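Local coordinates for protein DNA polymerase III subunit beta (Caulobacter crescentus, PDB 5WCE) that probably forms a ring-shaped head-to-tail dimer around DNA that tethers DNA polymerases and other proteins and gives them processivity, at residues A[259-263]-A[371-375]. Numbering follows the deposited sequence.
Sequences RVIPR and KYVLM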
loop_
_atom_site.group_PDB
_atom_site.type_symbol
_atom_site.label_atom_id
_atom_site.label_comp_id
_atom_site.label_asym_id
_atom_site.label_seq_id
_atom_site.Cartn_x
_atom_site.Cartn_y
_atom_site.Cartn_z
ATOM N N ARG A 259 -37.827 0.482 10.761
ATOM C CA ARG A 259 -38.617 1.535 10.088
ATOM C C ARG A 259 -38.030 2.010 8.761
ATOM O O ARG A 259 -38.727 2.572 7.910
ATOM C CB ARG A 259 -38.787 2.744 11.029
ATOM N N VAL A 260 -36.741 1.765 8.595
ATOM C CA VAL A 260 -35.976 2.164 7.431
ATOM C C VAL A 260 -35.962 1.052 6.367
ATOM O O VAL A 260 -35.756 1.326 5.191
ATOM C CB VAL A 260 -34.517 2.490 7.848
ATOM C CG1 VAL A 260 -33.753 3.093 6.674
ATOM C CG2 VAL A 260 -34.505 3.461 9.039
ATOM N N ILE A 261 -36.120 -0.202 6.787
ATOM C CA ILE A 261 -36.006 -1.330 5.890
ATOM C C ILE A 261 -37.359 -1.498 5.241
ATOM O O ILE A 261 -38.338 -1.876 5.905
ATOM C CB ILE A 261 -35.555 -2.648 6.567
ATOM C CG1 ILE A 261 -34.152 -2.462 7.149
ATOM C CG2 ILE A 261 -35.591 -3.791 5.546
ATOM C CD1 ILE A 261 -33.541 -3.702 7.763
ATOM N N PRO A 262 -37.427 -1.206 3.940
ATOM C CA PRO A 262 -38.731 -1.274 3.266
ATOM C C PRO A 262 -39.329 -2.685 3.185
ATOM O O PRO A 262 -38.643 -3.639 2.808
ATOM C CB PRO A 262 -38.452 -0.707 1.867
ATOM C CG PRO A 262 -36.973 -0.715 1.693
ATOM C CD PRO A 262 -36.304 -1.046 3.006
ATOM N N ARG A 263 -40.612 -2.810 3.517
ATOM C CA ARG A 263 -41.304 -4.113 3.479
ATOM C C ARG A 263 -42.184 -4.275 2.281
ATOM O O ARG A 263 -42.450 -5.406 1.877
ATOM C CB ARG A 263 -42.181 -4.273 4.711
ATOM C CG ARG A 263 -41.418 -4.321 6.014
ATOM C CD ARG A 263 -42.397 -4.338 7.194
ATOM N NE ARG A 263 -41.657 -4.634 8.417
ATOM N N LYS A 371 -29.918 -8.449 4.147
ATOM C CA LYS A 371 -30.686 -7.378 3.496
ATOM C C LYS A 371 -29.784 -6.174 3.356
ATOM O O LYS A 371 -29.057 -5.806 4.308
ATOM C CB LYS A 371 -31.961 -7.017 4.295
ATOM C CG LYS A 371 -32.980 -8.132 4.351
ATOM C CD LYS A 371 -34.217 -7.718 5.164
ATOM C CE LYS A 371 -35.284 -8.813 5.315
ATOM N NZ LYS A 371 -35.034 -9.718 6.466
ATOM N N TYR A 372 -29.852 -5.500 2.193
ATOM C CA TYR A 372 -29.180 -4.212 2.023
ATOM C C TYR A 372 -30.203 -3.115 1.643
ATOM O O TYR A 372 -31.192 -3.370 0.935
ATOM C CB TYR A 372 -28.089 -4.284 0.992
ATOM C CG TYR A 372 -27.082 -5.319 1.398
ATOM C CD1 TYR A 372 -26.111 -5.022 2.353
ATOM C CD2 TYR A 372 -27.159 -6.607 0.910
ATOM C CE1 TYR A 372 -25.227 -6.016 2.779
ATOM C CE2 TYR A 372 -26.301 -7.602 1.375
ATOM C CZ TYR A 372 -25.332 -7.254 2.312
ATOM O OH TYR A 372 -24.426 -8.221 2.782
ATOM N N VAL A 373 -29.968 -1.944 2.188
ATOM C CA VAL A 373 -30.799 -0.787 1.940
ATOM C C VAL A 373 -29.867 0.319 1.379
ATOM O O VAL A 373 -28.790 0.641 1.969
ATOM C CB VAL A 373 -31.559 -0.270 3.168
ATOM C CG1 VAL A 373 -32.527 0.834 2.773
ATOM C CG2 VAL A 373 -32.353 -1.384 3.840
ATOM N N LEU A 374 -30.286 0.857 0.237
ATOM C CA LEU A 374 -29.677 2.035 -0.393
ATOM C C LEU A 374 -30.649 3.195 -0.359
ATOM O O LEU A 374 -31.834 3.003 -0.645
ATOM C CB LEU A 374 -29.326 1.769 -1.851
ATOM C CG LEU A 374 -28.245 0.700 -2.052
ATOM C CD1 LEU A 374 -28.250 0.182 -3.492
ATOM C CD2 LEU A 374 -26.907 1.236 -1.620
ATOM N N MET A 375 -30.102 4.363 -0.000
ATOM C CA MET A 375 -30.878 5.577 0.083
ATOM C C MET A 375 -30.652 6.377 -1.206
ATOM O O MET A 375 -29.525 6.598 -1.616
ATOM C CB MET A 375 -30.477 6.355 1.314
ATOM C CG MET A 375 -30.584 5.498 2.596
ATOM S SD MET A 375 -32.256 4.865 2.853
ATOM C CE MET A 375 -33.038 6.453 3.114
#
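V373 stands up from strand 370-374 into the loop 259-263, and both its methyls touch it. With CG1 anti to the backbone N (chi1 -173°), CG2 falls beside N, where it lies 3.9 Å from CG1 of I261 and 4.1 Å from CD of P262. CG1 turns to the peptide before them, 4.1 Å from the carbonyl O of V260. I261 also has a second partner along the strand. With its CG1 beside the backbone N (chi1 -63°), CG2 takes the anti position and touches CD of K371 at 4.2 Å, the lysine chain, straight as far as CE, crossing the isoleucine at roughly a right angle. The loop, which leads into strand 267-272 of the C-terminal domain, thus rests on the strand through apolar side chains, without backbone pairing. Strand 370-374 has its pairing in an eight-stranded antiparallel sheet that joins the central and C-terminal domains: K371 and V373 bond to L191 and L189 of strand 188-195, Y372 and L374 to V362 and T360. I261 touches L189 and L191 of strand 188-195 and L361 of strand 360-364, so the loop packs over one sheet face, while Y372 and L374 pack against helix 334-343 on the other.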